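Local coordinates for protein adhesin LabA (Helicobacter pylori, PDB 6GMM) that probably attaches the bacterium to the gastric mucosa by recognising LacdiNAc glycans as a surface lectin, at residues F286-F291 / T384-S389; E397-I402 / V419-N424. All coordinates share one frame; numbering follows the deposited sequence.

Contact 1 of 2, residues F286-F291 / T384-S389; sequences FAQSMF and TLANFS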
loop_
_atom_site.group_PDB
_atom_site.type_symbol
_atom_site.label_atom_id
_atom_site.label_comp_id
_atom_site.label_asym_id
_atom_site.label_seq_id
_atom_site.Cartn_x
_atom_site.Cartn_y
_atom_site.Cartn_z
ATOM N N PHE A 286 -18.852 16.237 13.253
ATOM C CA PHE A 286 -17.465 16.077 12.753
ATOM C C PHE A 286 -17.081 14.606 12.563
ATOM O O PHE A 286 -16.048 14.310 11.961
ATOM C CB PHE A 286 -16.458 16.706 13.750
ATOM C CG PHE A 286 -16.464 16.091 15.143
ATOM C CD1 PHE A 286 -15.709 14.951 15.426
ATOM C CD2 PHE A 286 -17.245 16.630 16.158
ATOM C CE1 PHE A 286 -15.769 14.351 16.697
ATOM C CE2 PHE A 286 -17.276 16.045 17.424
ATOM C CZ PHE A 286 -16.550 14.904 17.682
ATOM N N ALA A 287 -17.850 13.692 13.162
ATOM C CA ALA A 287 -17.572 12.257 13.187
ATOM C C ALA A 287 -17.458 11.580 11.826
ATOM O O ALA A 287 -16.661 10.659 11.695
ATOM C CB ALA A 287 -18.604 11.537 14.037
ATOM N N GLN A 288 -18.271 11.993 10.844
ATOM C CA GLN A 288 -18.278 11.415 9.498
ATOM C C GLN A 288 -16.931 11.525 8.795
ATOM O O GLN A 288 -16.419 10.515 8.312
ATOM C CB GLN A 288 -19.387 12.035 8.636
ATOM C CG GLN A 288 -20.095 11.009 7.765
ATOM C CD GLN A 288 -21.245 10.373 8.495
ATOM O OE1 GLN A 288 -22.359 10.913 8.531
ATOM N NE2 GLN A 288 -21.000 9.210 9.092
ATOM N N SER A 289 -16.357 12.753 8.746
ATOM C CA SER A 289 -15.043 13.010 8.140
ATOM C C SER A 289 -13.937 12.370 9.013
ATOM O O SER A 289 -12.932 11.907 8.491
ATOM C CB SER A 289 -14.818 14.510 7.979
ATOM O OG SER A 289 -14.900 15.172 9.232
ATOM N N MET A 290 -14.159 12.283 10.332
ATOM C CA MET A 290 -13.209 11.651 11.256
ATOM C C MET A 290 -13.104 10.165 10.915
ATOM O O MET A 290 -11.987 9.648 10.820
ATOM C CB MET A 290 -13.611 11.891 12.716
ATOM C CG MET A 290 -12.651 11.268 13.731
ATOM S SD MET A 290 -13.298 11.397 15.418
ATOM C CE MET A 290 -12.324 10.098 16.263
ATOM N N PHE A 291 -14.255 9.525 10.622
ATOM C CA PHE A 291 -14.337 8.124 10.220
ATOM C C PHE A 291 -13.632 7.899 8.866
ATOM O O PHE A 291 -12.740 7.037 8.745
ATOM C CB PHE A 291 -15.803 7.690 10.140
ATOM C CG PHE A 291 -16.009 6.298 9.604
ATOM C CD1 PHE A 291 -15.490 5.193 10.270
ATOM C CD2 PHE A 291 -16.637 6.095 8.383
ATOM C CE1 PHE A 291 -15.642 3.905 9.754
ATOM C CE2 PHE A 291 -16.782 4.801 7.859
ATOM C CZ PHE A 291 -16.283 3.717 8.553
ATOM N N THR A 384 -18.782 4.925 15.923
ATOM C CA THR A 384 -19.735 4.914 17.050
ATOM C C THR A 384 -20.362 6.304 17.209
ATOM O O THR A 384 -21.588 6.389 17.233
ATOM C CB THR A 384 -19.103 4.325 18.331
ATOM O OG1 THR A 384 -18.505 3.059 18.025
ATOM C CG2 THR A 384 -20.120 4.094 19.432
ATOM N N LEU A 385 -19.546 7.381 17.262
ATOM C CA LEU A 385 -20.037 8.769 17.335
ATOM C C LEU A 385 -20.933 9.094 16.141
ATOM O O LEU A 385 -21.953 9.727 16.321
ATOM C CB LEU A 385 -18.873 9.772 17.339
ATOM C CG LEU A 385 -18.158 10.011 18.643
ATOM C CD1 LEU A 385 -16.918 10.812 18.398
ATOM C CD2 LEU A 385 -19.064 10.765 19.642
ATOM N N ALA A 386 -20.546 8.675 14.918
ATOM C CA ALA A 386 -21.339 8.921 13.711
ATOM C C ALA A 386 -22.707 8.241 13.760
ATOM O O ALA A 386 -23.665 8.762 13.185
ATOM C CB ALA A 386 -20.590 8.441 12.504
ATOM N N ASN A 387 -22.797 7.090 14.457
ATOM C CA ASN A 387 -24.040 6.317 14.539
ATOM C C ASN A 387 -24.473 6.042 15.960
ATOM O O ASN A 387 -25.074 4.997 16.201
ATOM C CB ASN A 387 -23.865 4.986 13.787
ATOM C CG ASN A 387 -23.493 5.154 12.350
ATOM O OD1 ASN A 387 -24.356 5.284 11.471
ATOM N ND2 ASN A 387 -22.197 5.158 12.088
ATOM N N PHE A 388 -24.262 7.011 16.889
ATOM C CA PHE A 388 -24.506 6.879 18.330
ATOM C C PHE A 388 -25.876 6.332 18.698
ATOM O O PHE A 388 -25.948 5.342 19.433
ATOM C CB PHE A 388 -24.223 8.177 19.085
ATOM C CG PHE A 388 -24.097 7.918 20.566
ATOM C CD1 PHE A 388 -22.936 7.367 21.096
ATOM C CD2 PHE A 388 -25.170 8.144 21.423
ATOM C CE1 PHE A 388 -22.849 7.062 22.469
ATOM C CE2 PHE A 388 -25.080 7.834 22.786
ATOM C CZ PHE A 388 -23.913 7.317 23.303
ATOM N N SER A 389 -26.948 6.984 18.210
ATOM C CA SER A 389 -28.336 6.614 18.457
ATOM C C SER A 389 -28.538 5.105 18.204
ATOM O O SER A 389 -28.961 4.377 19.105
ATOM C CB SER A 389 -29.242 7.432 17.541
ATOM O OG SER A 389 -30.574 6.948 17.507
#
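A287 meets L385 and A386 where the first turn of helix 287-311 lies against the last turn of helix 369-386, and the small side chains of A287 and A386 let the backbones come close, with A287 CA 5.1 Å from A386 CA. This is the tight part of the contact. The methyl of A287 drops onto the end of the helix at the step between the two residues: its CB is 3.6 Å from A386 N and 3.8 Å from L385 CB, with the A386 methyl at its flank. Beside this pair, at L385, the packing is wider. F286, at the start of its segment, holds its ring carbon CG between the backbone N and the carbonyl carbon (chi1 61°), which swings the ring toward L385. The two side chains cross at a slant, and F286 CE1 comes within 4.1 Å of L385 CD1. R39 makes a cation-pi contact with the same ring, and L385 also touches F278.

The solvent side belongs to Q288. Its exposed chain bends at chi2 (88°) and brings the amide back across the helix end, where NE2 approaches the A386 CB methyl at 3.5 Å, a contact between a polar tip and an apolar surface. At A386 helix 369-386 stops: N387 leaves the helical backbone angles, its ND2 bonds back to the carbonyl O of Y383, and helix 388-408 starts at F388. Farther along, M290 and F291 continue the contact onto A382, and F291 also reaches R379, consistent with helices of roughly opposite sense. The arrangement is side-by-side helix packing, the start of one beside the end of the other at a helix break, in a largely helical adhesin exodomain, parts of which match the SabA adhesion-domain family.

Contact 2 of 2, residues E397-I402 / V419-N424; sequences EHYDSI and VSKKTN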
loop_
_atom_site.group_PDB
_atom_site.type_symbol
_atom_site.label_atom_id
_atom_site.label_comp_id
_atom_site.label_asym_id
_atom_site.label_seq_id
_atom_site.Cartn_x
_atom_site.Cartn_y
_atom_site.Cartn_z
ATOM N N GLU A 397 -30.024 -4.185 22.762
ATOM C CA GLU A 397 -30.446 -5.398 22.047
ATOM C C GLU A 397 -29.558 -6.560 22.445
ATOM O O GLU A 397 -30.052 -7.657 22.707
ATOM C CB GLU A 397 -30.351 -5.186 20.526
ATOM C CG GLU A 397 -31.456 -4.308 19.969
ATOM C CD GLU A 397 -31.357 -3.967 18.493
ATOM O OE1 GLU A 397 -30.710 -4.728 17.732
ATOM O OE2 GLU A 397 -31.966 -2.950 18.090
ATOM N N HIS A 398 -28.224 -6.303 22.463
ATOM C CA HIS A 398 -27.192 -7.245 22.877
ATOM C C HIS A 398 -27.427 -7.676 24.312
ATOM O O HIS A 398 -27.366 -8.873 24.569
ATOM C CB HIS A 398 -25.811 -6.627 22.702
ATOM C CG HIS A 398 -25.283 -6.777 21.312
ATOM N ND1 HIS A 398 -25.970 -6.283 20.220
ATOM C CD2 HIS A 398 -24.159 -7.389 20.879
ATOM C CE1 HIS A 398 -25.246 -6.601 19.163
ATOM N NE2 HIS A 398 -24.147 -7.266 19.508
ATOM N N TYR A 399 -27.777 -6.724 25.227
ATOM C CA TYR A 399 -28.082 -7.028 26.651
ATOM C C TYR A 399 -29.237 -8.025 26.751
ATOM O O TYR A 399 -29.127 -9.031 27.460
ATOM C CB TYR A 399 -28.409 -5.744 27.456
ATOM C CG TYR A 399 -28.702 -5.998 28.918
ATOM C CD1 TYR A 399 -29.998 -6.281 29.353
ATOM C CD2 TYR A 399 -27.691 -5.947 29.872
ATOM C CE1 TYR A 399 -30.268 -6.562 30.691
ATOM C CE2 TYR A 399 -27.956 -6.194 31.220
ATOM C CZ TYR A 399 -29.244 -6.511 31.622
ATOM O OH TYR A 399 -29.506 -6.756 32.943
ATOM N N ASP A 400 -30.350 -7.716 26.058
ATOM C CA ASP A 400 -31.544 -8.547 25.969
ATOM C C ASP A 400 -31.204 -9.926 25.347
ATOM O O ASP A 400 -31.659 -10.943 25.869
ATOM C CB ASP A 400 -32.637 -7.827 25.152
ATOM C CG ASP A 400 -33.252 -6.570 25.770
ATOM O OD1 ASP A 400 -33.222 -6.435 27.030
ATOM O OD2 ASP A 400 -33.827 -5.756 25.009
ATOM N N SER A 401 -30.382 -9.955 24.263
ATOM C CA SER A 401 -29.944 -11.185 23.581
ATOM C C SER A 401 -29.171 -12.149 24.517
ATOM O O SER A 401 -29.371 -13.363 24.438
ATOM C CB SER A 401 -29.087 -10.853 22.361
ATOM O OG SER A 401 -29.859 -10.547 21.211
ATOM N N ILE A 402 -28.285 -11.592 25.382
ATOM C CA ILE A 402 -27.444 -12.303 26.359
ATOM C C ILE A 402 -28.321 -12.882 27.484
ATOM O O ILE A 402 -28.190 -14.067 27.833
ATOM C CB ILE A 402 -26.318 -11.354 26.894
ATOM C CG1 ILE A 402 -25.245 -11.122 25.828
ATOM C CG2 ILE A 402 -25.693 -11.878 28.194
ATOM C CD1 ILE A 402 -24.418 -9.845 25.979
ATOM N N VAL A 419 -23.603 -9.676 32.818
ATOM C CA VAL A 419 -24.015 -8.365 32.349
ATOM C C VAL A 419 -24.993 -7.820 33.373
ATOM O O VAL A 419 -25.657 -8.578 34.102
ATOM C CB VAL A 419 -24.601 -8.355 30.910
ATOM C CG1 VAL A 419 -23.586 -8.831 29.891
ATOM C CG2 VAL A 419 -25.887 -9.174 30.804
ATOM N N SER A 420 -25.037 -6.501 33.461
ATOM C CA SER A 420 -25.961 -5.776 34.323
ATOM C C SER A 420 -26.164 -4.395 33.732
ATOM O O SER A 420 -25.320 -3.914 32.956
ATOM C CB SER A 420 -25.466 -5.707 35.770
ATOM O OG SER A 420 -24.222 -5.045 35.922
ATOM N N LYS A 421 -27.315 -3.800 34.041
ATOM C CA LYS A 421 -27.649 -2.441 33.641
ATOM C C LYS A 421 -28.118 -1.647 34.868
ATOM O O LYS A 421 -28.742 -2.196 35.787
ATOM C CB LYS A 421 -28.593 -2.361 32.425
ATOM C CG LYS A 421 -29.929 -3.070 32.572
ATOM C CD LYS A 421 -30.701 -2.964 31.255
ATOM C CE LYS A 421 -32.050 -2.303 31.399
ATOM N NZ LYS A 421 -32.729 -2.150 30.084
ATOM N N LYS A 422 -27.695 -0.389 34.930
ATOM C CA LYS A 422 -27.997 0.533 36.020
ATOM C C LYS A 422 -28.625 1.763 35.361
ATOM O O LYS A 422 -28.085 2.265 34.375
ATOM C CB LYS A 422 -26.683 0.914 36.727
ATOM C CG LYS A 422 -26.760 1.105 38.235
ATOM C CD LYS A 422 -25.712 0.240 38.970
ATOM C CE LYS A 422 -24.325 0.844 39.042
ATOM N NZ LYS A 422 -23.295 -0.173 39.402
ATOM N N THR A 423 -29.774 2.221 35.866
ATOM C CA THR A 423 -30.426 3.415 35.317
ATOM C C THR A 423 -29.759 4.693 35.880
ATOM O O THR A 423 -29.166 4.673 36.958
ATOM C CB THR A 423 -31.961 3.389 35.549
ATOM O OG1 THR A 423 -32.445 2.045 35.526
ATOM C CG2 THR A 423 -32.728 4.219 34.517
ATOM N N ASN A 424 -29.826 5.782 35.112
ATOM C CA ASN A 424 -29.331 7.115 35.459
ATOM C C ASN A 424 -30.248 8.119 34.726
ATOM O O ASN A 424 -29.873 8.615 33.660
ATOM C CB ASN A 424 -27.842 7.295 35.054
ATOM C CG ASN A 424 -27.189 8.567 35.576
ATOM O OD1 ASN A 424 -27.574 9.141 36.612
ATOM N ND2 ASN A 424 -26.144 9.006 34.896
HETATM O O HOH W 1 -32.530 -3.264 27.319
#
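Y399 lies against the first three residues of strand 419-423, its ring carried out from helix 388-408 by a CG set anti to the backbone N (chi1 -179°). The side chains of K421 and Y399 cross at about a right angle. The lysine's aliphatic part lies over one face, with CD 3.8 Å from the Y399 ring centroid and 18° from the normal, a CH-pi contact; CG, one carbon nearer the backbone, is 3.6 Å from Y399 CZ. Toward the CD2/CE2 side of the ring, Y399 CE2 meets V419 CG2 at 3.7 Å, and the S420 carbonyl carbon approaches the same ring atom obliquely.

Next in sequence, D400 starts off pointing from the strand, yet its carboxylate turns back toward the lysine. Water 1 spans the gap: it donates to D400 OD1 (3.3 Å) and accepts from K421 NZ (3.0 Å). The opposite charges, 5.3 Å apart between D400 OD1 and K421 NZ, probably attract one another, although they do not touch. D433 forms a further, long and weak ion pair with K421 NZ.

D433 belongs to strand 433-437, which pairs antiparallel with strand 419-423 to form a beta-hairpin packed on the helix. The helix and strand axes are 9.4 Å apart at an angle of 133°, and in the strand's alternation V419 and K421 face the helix while S420 turns to the other side.

One turn beyond Y399, I402 crosses V419 obliquely, and its CG2 lies 3.8 Å from V419 CG2. Helix 4-28 walls this apolar end, L15 touching I402 and Y19 touching both Y399 and V419.

Overall arrangement
Helix 388-408 joins the two contacts: its first residues belong to 384-389 in contact 1, and about two turns later 397-402 takes up the hairpin strand of contact 2. The contacts follow one another along the chain, their centres 23 Å apart and their nearest atoms about 8 Å apart, so they do not touch. Helix 4-28 borders both, reaching T384 and F388 near contact 1 and Y399, I402 and V419 in contact 2. Both lie on the same side of the chain's centre, the centre of contact 1 at 26 Å and that of contact 2 at 41 Å from it.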